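Local coordinates for protein gamma-glutamyltranspeptidase (Streptomyces lincolnensis, PDB 6J3A) that probably transfers or hydrolyses gamma-glutamyl groups, as an N-terminal nucleophile enzyme of the gamma-glutamyltranspeptidase family, at residues G43-H48 / D129-A134; A261-N266 / Q284-L289; S365-L370 / M462-E467; R480-P485 / G545-R550. All blocks are in the same frame, centred on the assembly; numbering follows the deposited sequence.

Contacts 3 and 4 form one connected region. Their centres lie about 13 Å apart, and Arg550 of contact 4 joins them: its NH1 bonds Thr463 O, and its guanidinium makes a cation-pi contact with Trp464. Glu317 ties them further, with one carboxylate oxygen for Trp464 NE1 and the other for Arg480 NH1. Contact 2 packs a helix on a strand, and its nearest atoms are about 8 Å from those of contact 4. Contact 1 is a separate helix pair, its centre about 35 Å from that of contact 2, across the centre of the chain. By sequence similarity to gamma-glutamyltranspeptidases, segment 480-485 of contact 4 probably lies beside the substrate pocket.

Contact 1. Residues G43-H48 / D129-A134; sequences GAFVLH and DVLKYA
Phe45 meets the helix of 129-134 from its CB outward. Phe45 CB rests 3.8 Å from Ala134 CB. CG is anti to the carbonyl carbon (chi1 -77°), and this carries the ring along the neighbouring helix toward Leu131. At the far part of the ring, Phe45 CE2 comes within 4.5 Å of Leu131 CD2, a loose approach. His48 CE1 lies over one ring face, toward its rim, and Trp192 stacks edge-to-face with the ring. Phe112 and Met116 of helix 111-122 also pack on it. The closest touch is at the backbone, where Phe45 O lies 3.2 Å from Ala134 CB. Beside it, Val46 CG2 reaches Tyr133 CB at 3.6 Å. The two helix segments run nearly parallel, crossing at -22° with axes 7.7 Å apart. The small Ala134 side chain lets them come this close. All five touching residues are buried and the side chains meet through carbon, so this join of helices 36-50 and 127-140 rests on apolar packing.

Contact 2. Residues A261-N266 / Q284-L289; sequences ATYDWN and QQLALL
Tyr263 and Trp265 both point from the strand toward the helix, but they meet it differently. The Tyr263 ring lies slanted against the backbone at Leu286 and Ala287. Its side chain and that of Leu286 slide past each other in opposite directions, with CD2 of Tyr263 3.8 Å from CB of Leu286. The phenol end goes on to Ala287, where Tyr263 OH lies 3.2 Å from Ala287 CA. The ring also packs on Ala287 CB. With CG anti to the backbone N (chi1 -172°), the ring extends across to the helix. Were Tyr263 an alanine, a gap would probably open over Ala287, and Leu286 CB would lose its aromatic neighbour. The strand is 256-265, paired antiparallel with 268-272, and the helix 280-288 follows and packs back on it. This is consistent with the layered alpha-beta-beta-alpha sandwich of N-terminal nucleophile hydrolases. The two segments point roughly the same way, at 25°, with axes 8.9 Å apart. Trp265 crosses Leu286 at about a right angle. Leu286 CD2 sits over one face of the indole, offset toward its rim and 4.2 Å from CD2 of Trp265. Asn266 CB covers the opposite face. Leu289 CD1 approaches obliquely, 4.0 Å from Trp265 NE1. Leu515 and Ala518 of helix 506-519 also pack on Trp265.

Contact 3. Residues S365-L370 / M462-E467; sequences SAHADL and MTWLEE
The Ser365 side chain sits over one face of the Trp464 indole, and this is the tight part of the contact. Ser365 CB is 3.6 Å from the centroid of the five-membered ring of Trp464 and only 10° off the ring normal, a CH-pi contact. Ser365 OG sits over the same face, 3.5 Å from CD2 of Trp464. His367 CB adds to this packing, 3.5 Å from Trp464 CZ3. The opposite face of the indole takes Arg550 in a cation-pi contact, and NE1 bonds Glu317. With an alanine in place of Trp464, Ser365 would probably lose the surface it rests on, and Glu317 and Arg550 would each lose a partner. The His367 ring is looser. Its plane is within 6° of the indole's, but the two rings are slid apart and barely overlap. Toward solvent, Glu466 reaches the exposed Ala366. Its side chain is extended. Glu466 OE1 accepts from Ala366 N at 2.9 Å through its syn lone pair, nearly straight at 175°. This is the one hydrogen bond between the two segments. Both segments are loops, and the first opens with an ST turn, in which Ser365 OG, while lying on the indole, accepts from His367 N at 2.9 Å.

Contact 4. Residues R480-P485 / G545-R550; sequences RTTLTP and GSFYPR
Arg480 and Ser546 bring together two loops that approach the central strands. The threonines of RTTLTP occupy the place of the paired serines in the loop that lines the gamma-glutamyl pocket of bacterial relatives, so a similar role in the pocket is probable here. Arg480 comes first. Its chain is bent at chi2 (-112°) and chi3, and it sets the guanidinium edge-on to Ser546 OG, with Arg480 NH2 2.9 Å away. NH1 forms a salt bridge with Glu317. A water accepts from Arg480 NH1 and from Arg550 NH2, and bridges the two guanidinium groups where those nitrogens are 4.3 Å apart. Glu317 probably offsets this like-charge pair. A second water donates to Arg480 O at 2.6 Å, accepts from Arg480 NH2 and is hydrogen-bonded to Ser546 OG. Arg550 is held on its own loop by the bond from Arg550 NE to Gly545 O, 2.8 Å. Next, Thr481 turns away. Thr482 points back across. Thr482 CG2, anti to the carbonyl carbon, packs 3.6 Å from Ser546 CB, while Thr482 OG1 lies 4.2 Å from Phe547 CZ.

Contact 1. Residues G43-H48 / D129-A134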
loop_
_atom_site.group_PDB
_atom_site.type_symbol
_atom_site.label_atom_id
_atom_site.label_comp_id
_atom_site.label_asym_id
_atom_site.label_seq_id
_atom_site.Cartn_x
_atom_site.Cartn_y
_atom_site.Cartn_z
ATOM N N GLY A 43 -4.244 -1.048 16.562
ATOM C CA GLY A 43 -4.989 -0.778 15.337
ATOM C C GLY A 43 -6.474 -0.562 15.564
ATOM O O GLY A 43 -7.082 0.289 14.925
ATOM N N ALA A 44 -7.052 -1.326 16.487
ATOM C CA ALA A 44 -8.492 -1.281 16.758
ATOM C C ALA A 44 -8.930 0.047 17.337
ATOM O O ALA A 44 -9.973 0.571 16.968
ATOM C CB ALA A 44 -8.885 -2.400 17.701
ATOM N N PHE A 45 -8.130 0.576 18.253
ATOM C CA PHE A 45 -8.402 1.877 18.850
ATOM C C PHE A 45 -8.118 3.020 17.869
ATOM O O PHE A 45 -8.752 4.066 17.932
ATOM C CB PHE A 45 -7.638 2.038 20.169
ATOM C CG PHE A 45 -8.261 1.281 21.314
ATOM C CD1 PHE A 45 -8.081 -0.085 21.437
ATOM C CD2 PHE A 45 -9.055 1.937 22.256
ATOM C CE1 PHE A 45 -8.668 -0.789 22.483
ATOM C CE2 PHE A 45 -9.636 1.240 23.310
ATOM C CZ PHE A 45 -9.446 -0.128 23.424
ATOM N N VAL A 46 -7.169 2.828 16.967
ATOM C CA VAL A 46 -6.993 3.767 15.867
ATOM C C VAL A 46 -8.249 3.760 14.977
ATOM O O VAL A 46 -8.749 4.823 14.612
ATOM C CB VAL A 46 -5.695 3.481 15.077
ATOM C CG1 VAL A 46 -5.646 4.268 13.771
ATOM C CG2 VAL A 46 -4.484 3.824 15.939
ATOM N N LEU A 47 -8.770 2.577 14.670
ATOM C CA LEU A 47 -9.998 2.468 13.870
ATOM C C LEU A 47 -11.192 3.224 14.443
ATOM O O LEU A 47 -11.990 3.785 13.681
ATOM C CB LEU A 47 -10.390 1.005 13.664
ATOM C CG LEU A 47 -9.560 0.211 12.661
ATOM C CD1 LEU A 47 -9.896 -1.264 12.778
ATOM C CD2 LEU A 47 -9.810 0.693 11.242
ATOM N N HIS A 48 -11.322 3.236 15.772
ATOM C CA HIS A 48 -12.381 4.027 16.424
ATOM C C HIS A 48 -12.285 5.469 15.937
ATOM O O HIS A 48 -13.281 6.082 15.543
ATOM C CB HIS A 48 -12.236 4.051 17.948
ATOM C CG HIS A 48 -12.339 2.711 18.594
ATOM N ND1 HIS A 48 -11.722 2.419 19.793
ATOM C CD2 HIS A 48 -12.987 1.586 18.213
ATOM C CE1 HIS A 48 -11.976 1.163 20.116
ATOM N NE2 HIS A 48 -12.743 0.636 19.175
ATOM N N ASP A 129 1.305 1.983 25.870
ATOM C CA ASP A 129 2.093 1.905 24.627
ATOM C C ASP A 129 1.236 1.512 23.423
ATOM O O ASP A 129 1.483 1.954 22.298
ATOM C CB ASP A 129 3.260 0.911 24.761
ATOM C CG ASP A 129 4.242 1.268 25.895
ATOM O OD1 ASP A 129 4.009 2.240 26.643
ATOM O OD2 ASP A 129 5.264 0.556 26.045
ATOM N N VAL A 130 0.223 0.692 23.665
ATOM C CA VAL A 130 -0.569 0.154 22.580
ATOM C C VAL A 130 -1.665 1.114 22.184
ATOM O O VAL A 130 -2.065 1.133 21.024
ATOM C CB VAL A 130 -1.052 -1.284 22.890
ATOM C CG1 VAL A 130 -2.483 -1.539 22.472
ATOM C CG2 VAL A 130 -0.141 -2.280 22.188
ATOM N N LEU A 131 -2.149 1.930 23.116
ATOM C CA LEU A 131 -3.211 2.856 22.745
ATOM C C LEU A 131 -2.782 4.331 22.528
ATOM O O LEU A 131 -3.626 5.167 22.212
ATOM C CB LEU A 131 -4.465 2.639 23.619
ATOM C CG LEU A 131 -4.646 3.090 25.057
ATOM C CD1 LEU A 131 -4.611 4.601 25.148
ATOM C CD2 LEU A 131 -5.994 2.600 25.556
ATOM N N LYS A 132 -1.483 4.632 22.614
ATOM C CA LYS A 132 -0.975 6.000 22.340
ATOM C C LYS A 132 -1.211 6.505 20.899
ATOM O O LYS A 132 -1.282 7.704 20.660
ATOM C CB LYS A 132 0.516 6.111 22.682
ATOM C CG LYS A 132 1.454 5.426 21.696
ATOM C CD LYS A 132 2.857 5.269 22.265
ATOM C CE LYS A 132 3.823 4.689 21.235
ATOM N NZ LYS A 132 4.707 3.644 21.815
ATOM N N TYR A 133 -1.322 5.582 19.956
ATOM C CA TYR A 133 -1.541 5.922 18.548
ATOM C C TYR A 133 -2.887 6.588 18.353
ATOM O O TYR A 133 -2.959 7.673 17.791
ATOM C CB TYR A 133 -1.436 4.671 17.670
ATOM C CG TYR A 133 -0.079 4.028 17.773
ATOM C CD1 TYR A 133 1.020 4.577 17.117
ATOM C CD2 TYR A 133 0.126 2.912 18.577
ATOM C CE1 TYR A 133 2.283 4.014 17.230
ATOM C CE2 TYR A 133 1.382 2.340 18.698
ATOM C CZ TYR A 133 2.458 2.894 18.022
ATOM O OH TYR A 133 3.711 2.332 18.134
ATOM N N ALA A 134 -3.938 5.934 18.847
ATOM C CA ALA A 134 -5.313 6.469 18.816
ATOM C C ALA A 134 -5.476 7.798 19.553
ATOM O O ALA A 134 -6.138 8.701 19.050
ATOM C CB ALA A 134 -6.282 5.446 19.383
#

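Contact 2. Residues A261-N266 / Q284-L289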
loop_
_atom_site.group_PDB
_atom_site.type_symbol
_atom_site.label_atom_id
_atom_site.label_comp_id
_atom_site.label_asym_id
_atom_site.label_seq_id
_atom_site.Cartn_x
_atom_site.Cartn_y
_atom_site.Cartn_z
ATOM N N ALA A 261 -16.489 -22.375 15.236
ATOM C CA ALA A 261 -17.202 -23.257 14.324
ATOM C C ALA A 261 -16.262 -23.494 13.154
ATOM O O ALA A 261 -15.599 -22.572 12.694
ATOM C CB ALA A 261 -18.497 -22.610 13.860
ATOM N N THR A 262 -16.172 -24.740 12.707
ATOM C CA THR A 262 -15.194 -25.130 11.688
ATOM C C THR A 262 -15.806 -26.064 10.671
ATOM O O THR A 262 -16.750 -26.779 10.958
ATOM C CB THR A 262 -14.008 -25.892 12.283
ATOM O OG1 THR A 262 -14.485 -27.133 12.813
ATOM C CG2 THR A 262 -13.303 -25.087 13.381
ATOM N N TYR A 263 -15.231 -26.069 9.481
ATOM C CA TYR A 263 -15.651 -26.974 8.434
ATOM C C TYR A 263 -14.473 -27.293 7.512
ATOM O O TYR A 263 -13.792 -26.398 7.015
ATOM C CB TYR A 263 -16.806 -26.378 7.646
ATOM C CG TYR A 263 -17.407 -27.353 6.676
ATOM C CD1 TYR A 263 -18.100 -28.473 7.133
ATOM C CD2 TYR A 263 -17.271 -27.175 5.296
ATOM C CE1 TYR A 263 -18.645 -29.391 6.246
ATOM C CE2 TYR A 263 -17.822 -28.080 4.399
ATOM C CZ TYR A 263 -18.504 -29.186 4.878
ATOM O OH TYR A 263 -19.051 -30.086 4.001
ATOM N N ASP A 264 -14.250 -28.589 7.309
ATOM C CA ASP A 264 -13.223 -29.097 6.415
ATOM C C ASP A 264 -13.723 -29.148 4.963
ATOM O O ASP A 264 -14.762 -29.742 4.668
ATOM C CB ASP A 264 -12.778 -30.474 6.893
ATOM C CG ASP A 264 -11.994 -30.416 8.214
ATOM O OD1 ASP A 264 -11.807 -29.320 8.795
ATOM O OD2 ASP A 264 -11.555 -31.485 8.681
ATOM N N TRP A 265 -12.978 -28.499 4.071
ATOM C CA TRP A 265 -13.300 -28.485 2.646
ATOM C C TRP A 265 -12.034 -28.508 1.789
ATOM O O TRP A 265 -11.209 -27.596 1.866
ATOM C CB TRP A 265 -14.150 -27.258 2.291
ATOM C CG TRP A 265 -14.405 -27.113 0.813
ATOM C CD1 TRP A 265 -15.383 -27.730 0.070
ATOM C CD2 TRP A 265 -13.655 -26.309 -0.108
ATOM N NE1 TRP A 265 -15.291 -27.347 -1.256
ATOM C CE2 TRP A 265 -14.234 -26.482 -1.389
ATOM C CE3 TRP A 265 -12.541 -25.465 0.025
ATOM C CZ2 TRP A 265 -13.740 -25.834 -2.524
ATOM C CZ3 TRP A 265 -12.050 -24.828 -1.099
ATOM C CH2 TRP A 265 -12.650 -25.011 -2.359
ATOM N N ASN A 266 -11.898 -29.559 0.974
ATOM C CA ASN A 266 -10.892 -29.629 -0.102
ATOM C C ASN A 266 -9.452 -29.335 0.376
ATOM O O ASN A 266 -8.719 -28.559 -0.243
ATOM C CB ASN A 266 -11.308 -28.673 -1.225
ATOM C CG ASN A 266 -10.374 -28.719 -2.413
ATOM O OD1 ASN A 266 -10.160 -29.776 -3.003
ATOM N ND2 ASN A 266 -9.802 -27.570 -2.763
ATOM N N GLN A 284 -21.769 -23.223 5.907
ATOM C CA GLN A 284 -22.928 -23.862 5.253
ATOM C C GLN A 284 -22.865 -23.759 3.736
ATOM O O GLN A 284 -23.262 -24.680 3.029
ATOM C CB GLN A 284 -24.250 -23.273 5.754
ATOM C CG GLN A 284 -24.679 -23.812 7.114
ATOM C CD GLN A 284 -26.165 -23.718 7.369
ATOM O OE1 GLN A 284 -26.584 -23.147 8.372
ATOM N NE2 GLN A 284 -26.974 -24.280 6.466
ATOM N N GLN A 285 -22.359 -22.637 3.243
ATOM C CA GLN A 285 -22.160 -22.464 1.807
ATOM C C GLN A 285 -21.131 -23.441 1.223
ATOM O O GLN A 285 -21.297 -23.919 0.097
ATOM C CB GLN A 285 -21.780 -21.021 1.493
ATOM C CG GLN A 285 -22.957 -20.064 1.594
ATOM C CD GLN A 285 -22.528 -18.614 1.477
ATOM O OE1 GLN A 285 -22.426 -18.080 0.381
ATOM N NE2 GLN A 285 -22.272 -17.976 2.609
ATOM N N LEU A 286 -20.096 -23.736 2.007
ATOM C CA LEU A 286 -19.040 -24.676 1.624
ATOM C C LEU A 286 -19.542 -26.107 1.634
ATOM O O LEU A 286 -19.246 -26.885 0.718
ATOM C CB LEU A 286 -17.857 -24.575 2.593
ATOM C CG LEU A 286 -16.978 -23.337 2.518
ATOM C CD1 LEU A 286 -15.993 -23.334 3.674
ATOM C CD2 LEU A 286 -16.235 -23.292 1.199
ATOM N N ALA A 287 -20.283 -26.449 2.690
ATOM C CA ALA A 287 -20.952 -27.750 2.792
ATOM C C ALA A 287 -21.962 -28.028 1.671
ATOM O O ALA A 287 -22.201 -29.176 1.315
ATOM C CB ALA A 287 -21.633 -27.874 4.136
ATOM N N LEU A 288 -22.541 -26.975 1.121
ATOM C CA LEU A 288 -23.488 -27.097 0.008
ATOM C C LEU A 288 -22.848 -27.499 -1.307
ATOM O O LEU A 288 -23.514 -28.073 -2.169
ATOM C CB LEU A 288 -24.257 -25.774 -0.196
ATOM C CG LEU A 288 -25.746 -25.644 0.156
ATOM C CD1 LEU A 288 -26.321 -26.804 0.938
ATOM C CD2 LEU A 288 -25.991 -24.344 0.910
ATOM N N LEU A 289 -21.564 -27.202 -1.463
ATOM C CA LEU A 289 -20.918 -27.333 -2.755
ATOM C C LEU A 289 -20.758 -28.794 -3.162
ATOM O O LEU A 289 -20.510 -29.640 -2.311
ATOM C CB LEU A 289 -19.550 -26.653 -2.720
ATOM C CG LEU A 289 -19.563 -25.142 -2.451
ATOM C CD1 LEU A 289 -18.159 -24.650 -2.117
ATOM C CD2 LEU A 289 -20.157 -24.361 -3.617
#

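Contact 3. Residues S365-L370 / M462-E467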
loop_
_atom_site.group_PDB
_atom_site.type_symbol
_atom_site.label_atom_id
_atom_site.label_comp_id
_atom_site.label_asym_id
_atom_site.label_seq_id
_atom_site.Cartn_x
_atom_site.Cartn_y
_atom_site.Cartn_z
ATOM N N SER A 365 -39.655 -15.613 11.756
ATOM C CA SER A 365 -40.272 -14.363 12.211
ATOM C C SER A 365 -41.415 -13.953 11.288
ATOM O O SER A 365 -41.383 -14.207 10.080
ATOM C CB SER A 365 -39.241 -13.226 12.298
ATOM O OG SER A 365 -39.761 -11.993 11.823
ATOM N N ALA A 366 -42.408 -13.291 11.874
ATOM C CA ALA A 366 -43.570 -12.780 11.140
ATOM C C ALA A 366 -43.165 -11.773 10.047
ATOM O O ALA A 366 -43.831 -11.670 9.017
ATOM C CB ALA A 366 -44.554 -12.149 12.112
ATOM N N HIS A 367 -42.062 -11.059 10.282
ATOM C CA HIS A 367 -41.464 -10.121 9.315
ATOM C C HIS A 367 -40.601 -10.721 8.183
ATOM O O HIS A 367 -40.122 -9.984 7.301
ATOM C CB HIS A 367 -40.593 -9.131 10.082
ATOM C CG HIS A 367 -41.370 -8.181 10.922
ATOM N ND1 HIS A 367 -41.682 -8.432 12.243
ATOM C CD2 HIS A 367 -41.909 -6.977 10.624
ATOM C CE1 HIS A 367 -42.377 -7.417 12.724
ATOM N NE2 HIS A 367 -42.531 -6.523 11.762
ATOM N N ALA A 368 -40.395 -12.035 8.203
ATOM C CA ALA A 368 -39.500 -12.703 7.250
ATOM C C ALA A 368 -39.993 -12.740 5.790
ATOM O O ALA A 368 -39.208 -13.008 4.881
ATOM C CB ALA A 368 -39.195 -14.110 7.735
ATOM N N ASP A 369 -41.280 -12.480 5.575
ATOM C CA ASP A 369 -41.856 -12.359 4.215
ATOM C C ASP A 369 -41.803 -10.929 3.617
ATOM O O ASP A 369 -42.035 -10.752 2.416
ATOM C CB ASP A 369 -43.304 -12.906 4.188
ATOM C CG ASP A 369 -44.196 -12.334 5.310
ATOM O OD1 ASP A 369 -43.734 -11.468 6.090
ATOM O OD2 ASP A 369 -45.367 -12.759 5.418
ATOM N N LEU A 370 -41.487 -9.932 4.449
ATOM C CA LEU A 370 -41.557 -8.514 4.065
ATOM C C LEU A 370 -40.538 -8.115 3.000
ATOM O O LEU A 370 -39.343 -8.367 3.153
ATOM C CB LEU A 370 -41.355 -7.612 5.292
ATOM C CG LEU A 370 -41.271 -6.085 5.059
ATOM C CD1 LEU A 370 -42.648 -5.430 5.105
ATOM C CD2 LEU A 370 -40.320 -5.426 6.056
ATOM N N MET A 462 -30.874 -6.200 15.309
ATOM C CA MET A 462 -30.870 -7.441 14.550
ATOM C C MET A 462 -31.705 -8.573 15.151
ATOM O O MET A 462 -31.958 -9.572 14.477
ATOM C CB MET A 462 -29.422 -7.889 14.366
ATOM C CG MET A 462 -28.532 -6.784 13.803
ATOM S SD MET A 462 -27.030 -7.390 13.028
ATOM C CE MET A 462 -26.544 -5.920 12.151
ATOM N N THR A 463 -32.148 -8.412 16.394
ATOM C CA THR A 463 -33.065 -9.359 17.026
ATOM C C THR A 463 -34.482 -9.149 16.510
ATOM O O THR A 463 -34.759 -8.207 15.766
ATOM C CB THR A 463 -33.108 -9.158 18.544
ATOM O OG1 THR A 463 -33.557 -7.830 18.825
ATOM C CG2 THR A 463 -31.745 -9.372 19.161
ATOM N N TRP A 464 -35.374 -10.035 16.930
ATOM C CA TRP A 464 -36.791 -9.929 16.611
ATOM C C TRP A 464 -37.649 -9.658 17.839
ATOM O O TRP A 464 -37.439 -10.266 18.895
ATOM C CB TRP A 464 -37.261 -11.223 15.979
ATOM C CG TRP A 464 -36.695 -11.495 14.633
ATOM C CD1 TRP A 464 -35.918 -12.556 14.277
ATOM C CD2 TRP A 464 -36.882 -10.712 13.449
ATOM N NE1 TRP A 464 -35.612 -12.490 12.942
ATOM C CE2 TRP A 464 -36.189 -11.368 12.403
ATOM C CE3 TRP A 464 -37.578 -9.527 13.163
ATOM C CZ2 TRP A 464 -36.163 -10.877 11.086
ATOM C CZ3 TRP A 464 -37.555 -9.039 11.846
ATOM C CH2 TRP A 464 -36.845 -9.718 10.829
ATOM N N LEU A 465 -38.624 -8.760 17.674
ATOM C CA LEU A 465 -39.650 -8.509 18.685
ATOM C C LEU A 465 -40.795 -9.519 18.545
ATOM O O LEU A 465 -41.895 -9.203 18.076
ATOM C CB LEU A 465 -40.161 -7.071 18.579
ATOM C CG LEU A 465 -39.120 -5.970 18.782
ATOM C CD1 LEU A 465 -39.796 -4.616 18.768
ATOM C CD2 LEU A 465 -38.344 -6.132 20.084
ATOM N N GLU A 466 -40.512 -10.741 18.979
ATOM C CA GLU A 466 -41.400 -11.885 18.796
ATOM C C GLU A 466 -40.786 -13.017 19.573
ATOM O O GLU A 466 -39.602 -13.297 19.404
ATOM C CB GLU A 466 -41.489 -12.262 17.320
ATOM C CG GLU A 466 -42.500 -13.343 16.991
ATOM C CD GLU A 466 -42.711 -13.506 15.491
ATOM O OE1 GLU A 466 -42.197 -12.686 14.702
ATOM O OE2 GLU A 466 -43.390 -14.467 15.076
ATOM N N GLU A 467 -41.581 -13.659 20.422
ATOM C CA GLU A 467 -41.088 -14.726 21.287
ATOM C C GLU A 467 -40.937 -16.065 20.560
ATOM O O GLU A 467 -41.476 -16.264 19.464
ATOM C CB GLU A 467 -41.999 -14.886 22.513
ATOM C CG GLU A 467 -41.869 -13.775 23.554
ATOM C CD GLU A 467 -40.563 -13.817 24.354
ATOM O OE1 GLU A 467 -40.486 -13.126 25.389
ATOM O OE2 GLU A 467 -39.609 -14.530 23.971
#

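Contact 4. Residues R480-P485 / G545-R550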
loop_
_atom_site.group_PDB
_atom_site.type_symbol
_atom_site.label_atom_id
_atom_site.label_comp_id
_atom_site.label_asym_id
_atom_site.label_seq_id
_atom_site.Cartn_x
_atom_site.Cartn_y
_atom_site.Cartn_z
ATOM N N ARG A 480 -28.111 -11.735 17.045
ATOM C CA ARG A 480 -27.520 -12.439 15.930
ATOM C C ARG A 480 -26.722 -11.448 15.088
ATOM O O ARG A 480 -27.288 -10.689 14.306
ATOM C CB ARG A 480 -28.610 -13.115 15.116
ATOM C CG ARG A 480 -28.109 -14.218 14.219
ATOM C CD ARG A 480 -28.246 -13.810 12.779
ATOM N NE ARG A 480 -29.633 -13.878 12.331
ATOM C CZ ARG A 480 -30.192 -13.083 11.418
ATOM N NH1 ARG A 480 -31.468 -13.275 11.098
ATOM N NH2 ARG A 480 -29.510 -12.085 10.837
ATOM N N THR A 481 -25.400 -11.476 15.250
ATOM C CA THR A 481 -24.524 -10.386 14.781
ATOM C C THR A 481 -23.927 -10.682 13.399
ATOM O O THR A 481 -23.584 -11.836 13.101
ATOM C CB THR A 481 -23.432 -10.069 15.836
ATOM O OG1 THR A 481 -22.763 -8.852 15.498
ATOM C CG2 THR A 481 -22.411 -11.188 15.992
ATOM N N THR A 482 -23.829 -9.647 12.556
ATOM C CA THR A 482 -23.264 -9.798 11.196
ATOM C C THR A 482 -21.732 -9.932 11.164
ATOM O O THR A 482 -21.166 -10.373 10.165
ATOM C CB THR A 482 -23.668 -8.643 10.263
ATOM O OG1 THR A 482 -23.478 -7.391 10.932
ATOM C CG2 THR A 482 -25.116 -8.797 9.838
ATOM N N LEU A 483 -21.087 -9.571 12.271
ATOM C CA LEU A 483 -19.634 -9.513 12.383
ATOM C C LEU A 483 -19.043 -10.912 12.353
ATOM O O LEU A 483 -19.359 -11.740 13.205
ATOM C CB LEU A 483 -19.242 -8.810 13.683
ATOM C CG LEU A 483 -19.987 -7.493 13.979
ATOM C CD1 LEU A 483 -19.354 -6.808 15.180
ATOM C CD2 LEU A 483 -20.073 -6.564 12.762
ATOM N N THR A 484 -18.162 -11.156 11.386
ATOM C CA THR A 484 -17.739 -12.500 11.078
ATOM C C THR A 484 -16.347 -12.574 10.448
ATOM O O THR A 484 -16.205 -12.718 9.226
ATOM C CB THR A 484 -18.793 -13.221 10.211
ATOM O OG1 THR A 484 -18.302 -14.514 9.863
ATOM C CG2 THR A 484 -19.158 -12.424 8.946
ATOM N N PRO A 485 -15.303 -12.523 11.290
ATOM C CA PRO A 485 -13.950 -12.743 10.772
ATOM C C PRO A 485 -13.698 -14.212 10.421
ATOM O O PRO A 485 -14.492 -15.085 10.789
ATOM C CB PRO A 485 -13.043 -12.292 11.926
ATOM C CG PRO A 485 -13.871 -12.430 13.152
ATOM C CD PRO A 485 -15.320 -12.354 12.755
ATOM N N GLY A 545 -32.899 -8.724 5.668
ATOM C CA GLY A 545 -31.687 -8.046 6.107
ATOM C C GLY A 545 -31.595 -7.964 7.621
ATOM O O GLY A 545 -32.619 -7.956 8.311
ATOM N N SER A 546 -30.365 -7.914 8.127
ATOM C CA SER A 546 -30.101 -7.774 9.562
ATOM C C SER A 546 -30.432 -6.383 10.154
ATOM O O SER A 546 -30.632 -6.272 11.370
ATOM C CB SER A 546 -28.642 -8.139 9.864
ATOM O OG SER A 546 -28.461 -9.548 9.800
ATOM N N PHE A 547 -30.496 -5.353 9.298
ATOM C CA PHE A 547 -30.626 -3.948 9.709
ATOM C C PHE A 547 -32.041 -3.408 9.542
ATOM O O PHE A 547 -32.688 -3.675 8.518
ATOM C CB PHE A 547 -29.674 -3.072 8.882
ATOM C CG PHE A 547 -28.233 -3.421 9.070
ATOM C CD1 PHE A 547 -27.541 -2.966 10.190
ATOM C CD2 PHE A 547 -27.568 -4.227 8.149
ATOM C CE1 PHE A 547 -26.207 -3.292 10.377
ATOM C CE2 PHE A 547 -26.239 -4.560 8.333
ATOM C CZ PHE A 547 -25.555 -4.102 9.453
ATOM N N TYR A 548 -32.494 -2.642 10.544
ATOM C CA TYR A 548 -33.772 -1.921 10.516
ATOM C C TYR A 548 -33.826 -1.107 9.234
ATOM O O TYR A 548 -32.851 -0.406 8.970
ATOM C CB TYR A 548 -33.835 -0.967 11.711
ATOM C CG TYR A 548 -35.037 -0.058 11.715
ATOM C CD1 TYR A 548 -36.231 -0.470 12.294
ATOM C CD2 TYR A 548 -34.989 1.213 11.135
ATOM C CE1 TYR A 548 -37.349 0.345 12.288
ATOM C CE2 TYR A 548 -36.105 2.040 11.131
ATOM C CZ TYR A 548 -37.285 1.600 11.716
ATOM O OH TYR A 548 -38.414 2.388 11.749
ATOM N N PRO A 549 -34.904 -1.153 8.435
ATOM C CA PRO A 549 -36.202 -1.808 8.701
ATOM C C PRO A 549 -36.399 -3.277 8.226
ATOM O O PRO A 549 -37.551 -3.719 8.072
ATOM C CB PRO A 549 -37.169 -0.897 7.921
ATOM C CG PRO A 549 -36.379 -0.519 6.712
ATOM C CD PRO A 549 -34.935 -0.420 7.156
ATOM N N ARG A 550 -35.312 -4.011 7.993
ATOM C CA ARG A 550 -35.343 -5.483 7.808
ATOM C C ARG A 550 -36.127 -6.005 6.593
ATOM O O ARG A 550 -36.762 -7.069 6.672
ATOM C CB ARG A 550 -35.895 -6.220 9.049
ATOM C CG ARG A 550 -35.428 -5.752 10.413
ATOM C CD ARG A 550 -33.986 -6.119 10.673
ATOM N NE ARG A 550 -33.738 -7.553 10.814
ATOM C CZ ARG A 550 -33.741 -8.237 11.958
ATOM N NH1 ARG A 550 -34.027 -7.661 13.122
ATOM N NH2 ARG A 550 -33.453 -9.532 11.930
HETATM O O HOH W 1 -32.556 -10.835 9.397
HETATM O O HOH W 2 -27.192 -10.687 11.745
#